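Local coordinates for protein pectate lyase (Bacillus subtilis, PDB 5AMV) that cleaves polygalacturonate by calcium-dependent beta-elimination, releasing oligosaccharides with an unsaturated galacturonosyl group at their non-reducing ends, at residues D197-N202 and S238-H243; R206-S211 and S302-S307; H245-I250 and I276-P281; W310-S315 and I336-G341. All blocks are in the same frame, centred on the assembly; numbering follows the deposited sequence. Where two conformers were deposited one is given.

Contact 1 (D197-N202 and S238-H243); sequences DHCTFN and SYNYYH
F201 and Y242 occupy matching positions on two parallel strands, and their rings point the same way. The planes are 20° apart but displaced, so the rings barely overlap. F201 CD2 sits over one face of Y242, 3.7 Å from Y242 CE2. F159 meets F201 and Y273 meets Y242, continuing the row of aromatics. The Y242 hydroxyl is hydrogen-bonded to T226.

A second aromatic pair, H198 and Y239, is also near parallel and offset. Here Y239 CB does the touching, 3.5 Å from the centroid of the H198 ring, over its face. The edge of that ring is held as well. H198 ND1 donates to D197 OD2 over 2.7 Å, and R155 forms a salt bridge with the same oxygen. D197 OD1 accepts a hydrogen bond from S238 OG at 2.7 Å, on its anti lone pair. S238 OG sits between its own backbone N and carbonyl carbon (chi1 56°), where it meets that oxygen. The D197 carboxylate therefore has partners on both oxygens.

Farther along, N202 CB covers one face of the H243 imidazole. N240 serves the backbone. N240 OD1 accepts C199 N at 2.8 Å, on a lone pair in the carbonyl plane, and ND2 reaches I196 O. The N240 backbone N in turn meets N271 OD1. This repeating side-chain-to-backbone link is an asparagine ladder, which with stacked aromatics marks successive turns of the right-handed parallel beta-helix of pectate lyases.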
# COMPACT_ATOMS: atom_id res chain seq x y z
N ASP A 197 -7.84 8.43 -0.96
CA ASP A 197 -9.19 8.24 -1.52
C ASP A 197 -9.18 8.35 -3.06
O ASP A 197 -8.50 9.22 -3.60
CB ASP A 197 -10.16 9.23 -0.87
CG ASP A 197 -11.53 9.27 -1.57
OD1 ASP A 197 -12.43 8.47 -1.20
OD2 ASP A 197 -11.70 10.12 -2.47
N HIS A 198 -9.90 7.45 -3.72
CA HIS A 198 -10.03 7.53 -5.19
C HIS A 198 -8.68 7.54 -5.91
O HIS A 198 -8.50 8.28 -6.89
CB HIS A 198 -10.90 8.72 -5.63
CG HIS A 198 -12.39 8.48 -5.49
ND1 HIS A 198 -13.10 8.94 -4.40
CD2 HIS A 198 -13.28 7.83 -6.28
CE1 HIS A 198 -14.36 8.57 -4.51
NE2 HIS A 198 -14.50 7.90 -5.65
N CYS A 199 -7.74 6.72 -5.41
CA CYS A 199 -6.48 6.50 -6.09
C CYS A 199 -6.49 5.11 -6.72
O CYS A 199 -7.31 4.26 -6.36
CB CYS A 199 -5.31 6.62 -5.10
SG CYS A 199 -5.02 8.29 -4.55
N THR A 200 -5.62 4.89 -7.70
CA THR A 200 -5.41 3.59 -8.35
C THR A 200 -3.99 3.20 -8.13
O THR A 200 -3.10 4.07 -8.12
CB THR A 200 -5.75 3.69 -9.85
OG1 THR A 200 -7.17 3.92 -9.97
CG2 THR A 200 -5.41 2.36 -10.57
N PHE A 201 -3.76 1.91 -7.88
CA PHE A 201 -2.41 1.39 -7.62
C PHE A 201 -2.22 0.15 -8.47
O PHE A 201 -3.02 -0.77 -8.39
CB PHE A 201 -2.27 1.03 -6.12
CG PHE A 201 -2.56 2.17 -5.20
CD1 PHE A 201 -1.52 3.03 -4.84
CD2 PHE A 201 -3.86 2.42 -4.71
CE1 PHE A 201 -1.75 4.11 -4.01
CE2 PHE A 201 -4.12 3.52 -3.86
CZ PHE A 201 -3.08 4.37 -3.50
N ASN A 202 -1.16 0.12 -9.28
CA ASN A 202 -0.87 -1.06 -10.11
C ASN A 202 0.63 -1.16 -10.39
O ASN A 202 1.40 -0.30 -9.99
CB ASN A 202 -1.72 -1.03 -11.42
CG ASN A 202 -1.48 0.23 -12.23
OD1 ASN A 202 -0.34 0.52 -12.58
ND2 ASN A 202 -2.53 1.00 -12.51
N SER A 238 -10.35 4.91 1.21
CA SER A 238 -11.68 4.70 0.65
C SER A 238 -11.66 4.82 -0.86
O SER A 238 -10.91 5.62 -1.41
CB SER A 238 -12.69 5.70 1.25
OG SER A 238 -12.29 7.07 1.07
N TYR A 239 -12.50 4.03 -1.52
CA TYR A 239 -12.72 4.14 -2.98
C TYR A 239 -11.44 4.07 -3.79
O TYR A 239 -11.33 4.73 -4.85
CB TYR A 239 -13.52 5.43 -3.29
CG TYR A 239 -14.96 5.37 -2.79
CD1 TYR A 239 -15.92 4.66 -3.51
CD2 TYR A 239 -15.32 5.98 -1.58
CE1 TYR A 239 -17.24 4.57 -3.06
CE2 TYR A 239 -16.63 5.89 -1.12
CZ TYR A 239 -17.57 5.19 -1.85
OH TYR A 239 -18.88 5.09 -1.40
N ASN A 240 -10.47 3.27 -3.33
CA ASN A 240 -9.29 3.08 -4.14
C ASN A 240 -9.37 1.85 -5.00
O ASN A 240 -10.13 0.93 -4.66
CB ASN A 240 -8.02 3.05 -3.28
CG ASN A 240 -7.88 4.28 -2.42
OD1 ASN A 240 -7.61 5.38 -2.91
ND2 ASN A 240 -8.06 4.09 -1.11
N TYR A 241 -8.57 1.80 -6.07
CA TYR A 241 -8.59 0.66 -6.98
C TYR A 241 -7.19 0.05 -7.05
O TYR A 241 -6.27 0.63 -7.66
CB TYR A 241 -9.08 1.09 -8.38
CG TYR A 241 -9.21 -0.02 -9.43
CD1 TYR A 241 -9.21 -1.39 -9.09
CD2 TYR A 241 -9.39 0.33 -10.78
CE1 TYR A 241 -9.33 -2.37 -10.05
CE2 TYR A 241 -9.52 -0.65 -11.75
CZ TYR A 241 -9.52 -1.99 -11.37
OH TYR A 241 -9.64 -2.97 -12.32
N TYR A 242 -7.02 -1.08 -6.37
CA TYR A 242 -5.75 -1.80 -6.38
C TYR A 242 -5.85 -2.90 -7.42
O TYR A 242 -6.80 -3.72 -7.39
CB TYR A 242 -5.58 -2.46 -5.02
CG TYR A 242 -5.53 -1.52 -3.82
CD1 TYR A 242 -6.69 -1.17 -3.12
CD2 TYR A 242 -4.31 -1.02 -3.36
CE1 TYR A 242 -6.62 -0.32 -2.00
CE2 TYR A 242 -4.23 -0.23 -2.20
CZ TYR A 242 -5.37 0.11 -1.56
OH TYR A 242 -5.40 0.87 -0.42
N HIS A 243 -4.90 -2.97 -8.35
CA HIS A 243 -4.99 -4.03 -9.37
C HIS A 243 -3.65 -4.51 -9.89
O HIS A 243 -2.71 -3.73 -9.97
CB HIS A 243 -6.00 -3.78 -10.48
CG HIS A 243 -5.66 -2.65 -11.40
ND1 HIS A 243 -4.97 -2.85 -12.57
CD2 HIS A 243 -5.99 -1.34 -11.38
CE1 HIS A 243 -4.83 -1.70 -13.21
NE2 HIS A 243 -5.46 -0.77 -12.52

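Contact 2 (R206-S211 and S302-S307); sequences RPDSTS and SSYPFS
Y304 lays the end of its ring against P207 and D208. Y304 CG lies beside its backbone N (chi1 -59°), which carries the ring to these two residues. Y304 OH sits 3.2 Å from P207 CA, where the chain turns into the short 3-10 segment 208-210. On one side of the ring end, P207 CB touches Y304 CE2 at 4.0 Å, approaching obliquely. On the other side, D208 OD2 lies close to the ring plane at the edge, 3.5 Å from Y304 CE1. The D208 and Y304 side chains cross at about a right angle, with carboxylate and ring planes 60° apart.

One hydrogen bond joins the two segments. The backbone N of D208 donates to Y304 OH over 2.9 Å, and the N-H points fairly straight at the oxygen (159°). This N-H belongs to the first residue of the 3-10 segment. The turn is closed by its own bonds: T210 OG1 donates to P207 O at 2.9 Å, and S211 N donates to D208 O.

The D208 carboxylate has its polar partners elsewhere. OD1 is bonded to H222, while OD2 meets K218 and Q220. Y304 also packs on V277.

Because its hydroxyl accepts from the D208 backbone, Y304 probably offers its own proton to D203 OD2, with which it makes a weak bond. The D208 carboxylate is held apart from that hydroxyl by K218, Q220 and H222, a setting that would probably favour its ionised form.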
# COMPACT_ATOMS: atom_id res chain seq x y z
N ARG A 206 5.33 -3.33 -15.92
CA ARG A 206 6.33 -4.28 -15.42
C ARG A 206 5.71 -5.30 -14.44
O ARG A 206 6.09 -5.38 -13.25
CB ARG A 206 7.53 -3.53 -14.82
CG ARG A 206 8.37 -2.87 -15.94
CD ARG A 206 9.72 -2.35 -15.47
NE ARG A 206 9.64 -1.10 -14.69
CZ ARG A 206 10.70 -0.32 -14.43
NH1 ARG A 206 11.90 -0.69 -14.86
NH2 ARG A 206 10.59 0.81 -13.73
N PRO A 207 4.73 -6.09 -14.93
CA PRO A 207 4.15 -7.09 -14.04
C PRO A 207 5.19 -8.12 -13.56
O PRO A 207 6.19 -8.42 -14.27
CB PRO A 207 3.06 -7.75 -14.91
CG PRO A 207 3.57 -7.56 -16.37
CD PRO A 207 4.26 -6.20 -16.34
N ASP A 208 4.95 -8.66 -12.37
CA ASP A 208 5.86 -9.59 -11.74
C ASP A 208 6.13 -10.88 -12.50
O ASP A 208 7.17 -11.52 -12.29
CB ASP A 208 5.34 -9.98 -10.36
CG ASP A 208 5.36 -8.84 -9.38
OD1 ASP A 208 5.94 -7.79 -9.72
OD2 ASP A 208 4.81 -9.01 -8.27
N SER A 209 5.18 -11.25 -13.38
CA SER A 209 5.29 -12.50 -14.16
C SER A 209 6.58 -12.58 -14.96
O SER A 209 7.06 -13.67 -15.25
CB SER A 209 4.08 -12.62 -15.10
OG SER A 209 4.03 -11.51 -15.98
N THR A 210 7.15 -11.42 -15.29
CA THR A 210 8.36 -11.36 -16.13
C THR A 210 9.66 -11.48 -15.33
O THR A 210 10.75 -11.48 -15.93
CB THR A 210 8.43 -10.05 -16.93
OG1 THR A 210 8.45 -8.93 -16.04
CG2 THR A 210 7.19 -9.91 -17.87
N SER A 211 9.56 -11.56 -14.00
CA SER A 211 10.75 -11.65 -13.15
C SER A 211 11.31 -13.08 -13.06
O SER A 211 10.55 -14.05 -12.93
CB SER A 211 10.44 -11.08 -11.75
OG SER A 211 10.14 -9.69 -11.84
N SER A 302 -2.32 -16.79 -14.73
CA SER A 302 -0.87 -16.93 -14.87
C SER A 302 -0.17 -15.70 -14.28
O SER A 302 0.96 -15.78 -13.82
CB SER A 302 -0.45 -17.14 -16.34
OG SER A 302 -0.97 -16.12 -17.17
N SER A 303 -0.86 -14.57 -14.30
CA SER A 303 -0.35 -13.39 -13.63
C SER A 303 -1.24 -13.06 -12.42
O SER A 303 -2.48 -13.05 -12.53
CB SER A 303 -0.25 -12.21 -14.59
OG SER A 303 0.64 -12.51 -15.65
N TYR A 304 -0.58 -12.81 -11.30
CA TYR A 304 -1.21 -12.41 -10.04
C TYR A 304 -2.42 -13.29 -9.61
O TYR A 304 -3.50 -12.77 -9.36
CB TYR A 304 -1.64 -10.94 -10.11
CG TYR A 304 -0.49 -9.98 -10.40
CD1 TYR A 304 0.56 -9.86 -9.51
CD2 TYR A 304 -0.46 -9.22 -11.59
CE1 TYR A 304 1.60 -8.97 -9.76
CE2 TYR A 304 0.57 -8.33 -11.85
CZ TYR A 304 1.60 -8.21 -10.94
OH TYR A 304 2.64 -7.31 -11.20
N PRO A 305 -2.20 -14.61 -9.50
CA PRO A 305 -3.28 -15.47 -9.01
C PRO A 305 -3.62 -15.18 -7.54
O PRO A 305 -2.72 -14.91 -6.71
CB PRO A 305 -2.71 -16.88 -9.16
CG PRO A 305 -1.17 -16.67 -9.03
CD PRO A 305 -0.99 -15.39 -9.84
N PHE A 306 -4.90 -15.21 -7.23
CA PHE A 306 -5.35 -14.91 -5.88
C PHE A 306 -4.86 -15.94 -4.90
O PHE A 306 -4.97 -17.15 -5.14
CB PHE A 306 -6.89 -14.98 -5.88
CG PHE A 306 -7.51 -14.69 -4.52
CD1 PHE A 306 -7.75 -15.74 -3.64
CD2 PHE A 306 -7.90 -13.38 -4.15
CE1 PHE A 306 -8.32 -15.50 -2.36
CE2 PHE A 306 -8.49 -13.15 -2.90
CZ PHE A 306 -8.67 -14.21 -2.00
N SER A 307 -4.35 -15.47 -3.74
CA SER A 307 -3.97 -16.36 -2.64
C SER A 307 -4.95 -16.17 -1.46
O SER A 307 -5.63 -17.11 -1.03
CB SER A 307 -2.52 -16.06 -2.22
OG SER A 307 -2.01 -17.00 -1.29

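Contact 3 (H245-I250 and I276-P281); sequences HDKSSI and IVQRAP. With ADA (alpha-D-galactopyranuronic acid), chain B; ADA (alpha-D-galactopyranuronic acid), chain C.
The substrate cleft of the beta-helix contains this contact, which carries R279, inferred to be an active-site residue, and Q278, both in touch with bound galacturonate. The R279 side chain is extended from CG to NE and passes between two residues of segment 245-250. K247 CD lies over one face of the guanidinium, 3.5 Å from R279 NH1. I250 CD1 lies over the opposite face, 3.7 Å from R279 NH1. At the edge, near the plane, lies the sugar. R279 NH2 donates to the ring oxygen O5 of the chain B galacturonate at 3.0 Å, and makes a weak bond to its carboxylate O6B.

Q278 is gripped at its amide nitrogen. Q278 NE2 donates to D246 OD1 over 2.8 Å, almost straight (174°), from the syn side of the carboxylate and within the amide plane. Q278 NE2 also donates to O6B of the chain C galacturonate at 2.9 Å (176°). K218 forms a salt bridge with the remaining oxygen of D246.

Parallel backbone pairing underlies these groups. S248 N bonds to Q278 O at 3.1 Å, and S249 N to R279 O at 2.8 Å. The chain turns a corner at D246, and the peptide before P281 is cis.

Two straight bonds from one nitrogen fix the rotation of the Q278 amide, consistent with D246 as a second-shell residue that orients it toward the sugar acid. For R279, aliphatic carbons on both faces restrict how the guanidinium can turn, consistent with NH2 being presented edge-on to O5 of the sugar.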
# COMPACT_ATOMS: atom_id res chain seq x y z
N HIS A 245 -1.12 -6.75 -8.88
CA HIS A 245 -0.02 -6.53 -7.94
C HIS A 245 -0.02 -7.69 -6.93
O HIS A 245 -1.08 -8.31 -6.70
CB HIS A 245 -0.21 -5.15 -7.25
CG HIS A 245 0.85 -4.83 -6.24
ND1 HIS A 245 2.01 -4.14 -6.55
CD2 HIS A 245 0.96 -5.18 -4.94
CE1 HIS A 245 2.77 -4.06 -5.47
NE2 HIS A 245 2.17 -4.68 -4.48
N ASP A 246 1.13 -8.02 -6.36
CA ASP A 246 1.22 -9.14 -5.43
C ASP A 246 0.79 -8.76 -4.01
O ASP A 246 -0.34 -9.03 -3.63
CB ASP A 246 2.65 -9.73 -5.56
CG ASP A 246 2.88 -10.97 -4.69
OD1 ASP A 246 2.04 -11.36 -3.89
OD2 ASP A 246 4.02 -11.48 -4.79
N LYS A 247 1.64 -8.05 -3.25
CA LYS A 247 1.35 -7.71 -1.84
C LYS A 247 0.77 -6.31 -1.70
O LYS A 247 1.48 -5.30 -1.82
CB LYS A 247 2.64 -7.83 -1.05
CG LYS A 247 3.12 -9.31 -1.02
CD LYS A 247 4.44 -9.48 -0.27
CE LYS A 247 5.65 -9.34 -1.14
NZ LYS A 247 6.76 -10.20 -0.54
N SER A 248 -0.53 -6.23 -1.45
CA SER A 248 -1.16 -4.90 -1.50
C SER A 248 -0.93 -3.98 -0.31
O SER A 248 -0.46 -2.86 -0.47
CB SER A 248 -2.66 -5.06 -1.64
OG SER A 248 -3.30 -3.80 -1.58
N SER A 249 -1.32 -4.44 0.87
CA SER A 249 -1.47 -3.56 2.02
C SER A 249 -1.06 -4.30 3.27
O SER A 249 -1.79 -5.17 3.73
CB SER A 249 -2.93 -3.10 2.15
OG SER A 249 -3.34 -2.35 1.00
N ILE A 250 0.11 -3.95 3.82
CA ILE A 250 0.54 -4.57 5.09
C ILE A 250 0.48 -3.50 6.18
O ILE A 250 1.14 -2.42 6.08
CB ILE A 250 1.96 -5.29 5.01
CG1 ILE A 250 2.34 -5.89 6.38
CG2 ILE A 250 3.03 -4.37 4.60
CD1 ILE A 250 3.34 -7.09 6.32
N ILE A 276 -5.14 -9.06 -7.26
CA ILE A 276 -4.24 -8.85 -6.16
C ILE A 276 -4.01 -10.22 -5.53
O ILE A 276 -4.94 -11.00 -5.32
CB ILE A 276 -4.89 -7.90 -5.14
CG1 ILE A 276 -5.10 -6.48 -5.75
CG2 ILE A 276 -4.02 -7.78 -3.84
CD1 ILE A 276 -3.75 -5.81 -6.20
N VAL A 277 -2.74 -10.55 -5.29
CA VAL A 277 -2.41 -11.88 -4.78
C VAL A 277 -2.76 -12.01 -3.30
O VAL A 277 -3.39 -13.00 -2.90
CB VAL A 277 -0.90 -12.27 -5.00
CG1 VAL A 277 -0.61 -13.60 -4.38
CG2 VAL A 277 -0.58 -12.31 -6.49
N GLN A 278 -2.26 -11.08 -2.50
CA GLN A 278 -2.33 -11.27 -1.05
C GLN A 278 -2.22 -9.96 -0.29
O GLN A 278 -1.98 -8.90 -0.88
CB GLN A 278 -1.20 -12.23 -0.64
CG GLN A 278 0.20 -11.67 -0.93
CD GLN A 278 1.28 -12.67 -0.59
OE1 GLN A 278 1.25 -13.28 0.48
NE2 GLN A 278 2.26 -12.83 -1.48
N ARG A 279 -2.43 -10.03 1.03
CA ARG A 279 -2.32 -8.86 1.93
C ARG A 279 -3.29 -7.76 1.56
O ARG A 279 -2.90 -6.68 1.13
CB ARG A 279 -0.87 -8.31 2.02
CG ARG A 279 0.12 -9.42 2.33
CD ARG A 279 1.53 -8.89 2.46
NE ARG A 279 2.46 -9.93 2.88
CZ ARG A 279 3.75 -9.73 3.17
NH1 ARG A 279 4.29 -8.51 3.05
NH2 ARG A 279 4.50 -10.74 3.59
N ALA A 280 -4.58 -8.04 1.73
CA ALA A 280 -5.57 -7.04 1.36
C ALA A 280 -6.62 -6.74 2.41
O ALA A 280 -7.82 -6.82 2.11
CB ALA A 280 -6.22 -7.40 0.02
N PRO A 281 -6.21 -6.39 3.66
CA PRO A 281 -4.85 -6.17 4.13
C PRO A 281 -4.32 -7.37 4.94
O PRO A 281 -5.12 -8.21 5.39
CB PRO A 281 -5.02 -4.99 5.09
CG PRO A 281 -6.33 -5.28 5.75
CD PRO A 281 -7.21 -5.98 4.68
C1 ADA B . 4.96 -14.09 2.39
C2 ADA B . 6.45 -13.91 2.76
C3 ADA B . 6.76 -14.63 4.07
C4 ADA B . 5.87 -14.13 5.20
C5 ADA B . 4.42 -14.33 4.80
C6 ADA B . 3.56 -13.60 5.81
O2 ADA B . 7.22 -14.55 1.73
O3 ADA B . 8.13 -14.38 4.44
O4 ADA B . 6.11 -12.72 5.36
O5 ADA B . 4.14 -13.73 3.50
O6B ADA B . 2.79 -12.71 5.37
O6A ADA B . 3.66 -13.87 7.05
C1 ADA C . 4.01 -18.78 1.28
C2 ADA C . 3.58 -18.14 2.60
C3 ADA C . 2.78 -16.86 2.32
C4 ADA C . 3.62 -15.88 1.49
C5 ADA C . 4.09 -16.61 0.21
C6 ADA C . 4.91 -15.75 -0.71
O2 ADA C . 2.81 -19.08 3.38
O3 ADA C . 2.31 -16.27 3.54
O4 ADA C . 4.72 -15.41 2.28
O5 ADA C . 4.80 -17.84 0.53
O6B ADA C . 4.51 -14.58 -1.02
O6A ADA C . 5.97 -16.26 -1.14

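Contact 4 (W310-S315 and I336-G341); sequences WGIGKS and ISVFSG. With ADA (alpha-D-galactopyranuronic acid), chain B.
The F339 ring meets segment 310-315 with its edge. G311 CA lies in the ring plane, 3.9 Å from F339 CE2, and I312 O and G313 N also sit near that plane. With no side chain at G311, the ring edge comes close to the backbone. R282 makes a cation-pi contact with the same ring. The chain B galacturonate approaches obliquely, its carboxylate O6A 3.3 Å from F339 CE1.

The W310 indole is met obliquely by I336 CG2, 3.6 Å from W310 CE3. Its NE1 is hydrogen-bonded to Y295, whose ring stands nearly perpendicular to the indole. I336 carries CG1 between its backbone N and carbonyl carbon (chi1 77°). One branch of this residue, CG2, therefore reaches the tryptophan, while I336 CD1 at the end of the other lies 3.8 Å from I312 CG1.

The two strands run parallel at 15°, with the backbone bonded in sequence. S337 N donates to W310 O, and I312 N to S337 O at 2.7 Å. F339 N then donates to I312 O at 2.9 Å. Beyond it, S315 N reaches G341 O at 3.0 Å, but from well above the carbonyl plane (60° out of it). K314 extends away, and its NZ bonds to D255 O.

Strands 310-312 and 336-338 are neighbours in the parallel sheet that also holds 247-251 and 282-283. Such stacked short strands are characteristic of the parallel beta-helix, and here F339 at a strand end forms part of the glycan-binding pocket.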
# COMPACT_ATOMS: atom_id res chain seq x y z
N TRP A 310 -7.78 -11.35 3.45
CA TRP A 310 -7.41 -10.81 4.77
C TRP A 310 -6.34 -11.65 5.45
O TRP A 310 -6.44 -12.87 5.50
CB TRP A 310 -8.63 -10.66 5.71
CG TRP A 310 -9.73 -9.95 5.08
CD1 TRP A 310 -9.63 -8.90 4.16
CD2 TRP A 310 -11.14 -10.20 5.25
NE1 TRP A 310 -10.90 -8.52 3.75
CE2 TRP A 310 -11.83 -9.29 4.40
CE3 TRP A 310 -11.88 -11.13 6.02
CZ2 TRP A 310 -13.23 -9.25 4.30
CZ3 TRP A 310 -13.30 -11.08 5.92
CH2 TRP A 310 -13.94 -10.16 5.06
N GLY A 311 -5.30 -11.00 5.96
CA GLY A 311 -4.22 -11.75 6.61
C GLY A 311 -4.35 -11.52 8.09
O GLY A 311 -4.20 -10.38 8.57
N ILE A 312 -4.68 -12.59 8.82
CA ILE A 312 -4.91 -12.49 10.27
C ILE A 312 -3.58 -12.67 10.99
O ILE A 312 -3.17 -13.81 11.28
CB ILE A 312 -5.95 -13.56 10.74
CG1 ILE A 312 -7.17 -13.61 9.80
CG2 ILE A 312 -6.38 -13.28 12.18
CD1 ILE A 312 -7.83 -12.26 9.47
N GLY A 313 -2.88 -11.56 11.22
CA GLY A 313 -1.53 -11.55 11.81
C GLY A 313 -1.61 -11.48 13.33
O GLY A 313 -2.71 -11.33 13.88
N LYS A 314 -0.43 -11.49 13.98
CA LYS A 314 -0.36 -11.43 15.45
C LYS A 314 -1.21 -10.30 16.06
O LYS A 314 -1.04 -9.12 15.71
CB LYS A 314 1.07 -11.26 15.89
CG LYS A 314 1.21 -11.08 17.41
CD LYS A 314 2.69 -11.01 17.71
CE LYS A 314 2.92 -10.94 19.23
NZ LYS A 314 4.37 -10.73 19.45
N SER A 315 -2.11 -10.69 16.96
CA SER A 315 -2.94 -9.76 17.73
C SER A 315 -3.79 -8.83 16.83
O SER A 315 -4.25 -7.76 17.26
CB SER A 315 -2.04 -8.96 18.69
OG SER A 315 -2.81 -8.20 19.62
N ILE A 336 -9.18 -16.09 3.70
CA ILE A 336 -8.19 -15.45 4.60
C ILE A 336 -6.97 -16.34 4.79
O ILE A 336 -6.98 -17.54 4.40
CB ILE A 336 -8.82 -15.06 5.98
CG1 ILE A 336 -8.97 -16.33 6.86
CG2 ILE A 336 -10.14 -14.30 5.73
CD1 ILE A 336 -9.61 -16.07 8.22
N SER A 337 -5.90 -15.76 5.35
CA SER A 337 -4.75 -16.54 5.76
C SER A 337 -4.47 -16.18 7.23
O SER A 337 -4.41 -15.01 7.58
CB SER A 337 -3.52 -16.25 4.90
OG SER A 337 -2.43 -17.13 5.24
N VAL A 338 -4.34 -17.21 8.07
CA VAL A 338 -4.10 -17.06 9.52
C VAL A 338 -2.62 -17.31 9.84
O VAL A 338 -2.04 -18.35 9.45
CB VAL A 338 -5.00 -18.03 10.33
CG1 VAL A 338 -4.79 -17.71 11.81
CG2 VAL A 338 -6.49 -17.85 9.95
N PHE A 339 -2.00 -16.34 10.50
CA PHE A 339 -0.59 -16.45 10.89
C PHE A 339 -0.50 -16.65 12.42
O PHE A 339 -1.48 -16.44 13.12
CB PHE A 339 0.15 -15.19 10.44
CG PHE A 339 0.05 -14.94 8.96
CD1 PHE A 339 0.86 -15.67 8.07
CD2 PHE A 339 -0.90 -14.05 8.43
CE1 PHE A 339 0.78 -15.50 6.67
CE2 PHE A 339 -1.00 -13.87 7.02
CZ PHE A 339 -0.15 -14.59 6.13
N SER A 340 0.66 -17.09 12.90
CA SER A 340 0.86 -17.30 14.34
C SER A 340 0.57 -15.99 15.09
O SER A 340 0.98 -14.89 14.66
CB SER A 340 2.29 -17.81 14.62
OG SER A 340 2.46 -18.14 15.99
N GLY A 341 -0.17 -16.11 16.19
CA GLY A 341 -0.59 -14.95 16.97
C GLY A 341 -1.93 -14.44 16.45
O GLY A 341 -2.61 -13.68 17.12
C1 ADA B . 4.96 -14.09 2.39
C2 ADA B . 6.45 -13.91 2.76
C3 ADA B . 6.76 -14.63 4.07
C4 ADA B . 5.87 -14.13 5.20
C5 ADA B . 4.42 -14.33 4.80
C6 ADA B . 3.56 -13.60 5.81
O2 ADA B . 7.22 -14.55 1.73
O3 ADA B . 8.13 -14.38 4.44
O4 ADA B . 6.11 -12.72 5.36
O5 ADA B . 4.14 -13.73 3.50
O6B ADA B . 2.79 -12.71 5.37
O6A ADA B . 3.66 -13.87 7.05

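How the contacts relate
Contact 3 is the hub. Its centre lies about 13, 12 and 14 Å from the centres of contacts 1, 2 and 4. Y242 of contact 1 packs on S248, with Y242 CD2 3.5 Å from S248 OG. Contact 2 joins through the backbone, S307 N to V277 O at 2.8 Å, and through D208, which packs on D246. K218 forms salt bridges with both aspartates. Contact 4 connects by P281 O and G311 N, 2.9 Å apart. R279 and F339 touch the same galacturonate, chain B, while S307 also lines the glycan pocket. The I250 side chain of contact 3 is about 5 Å from the calcium ion, and that of Y242 in contact 1 about 12 Å.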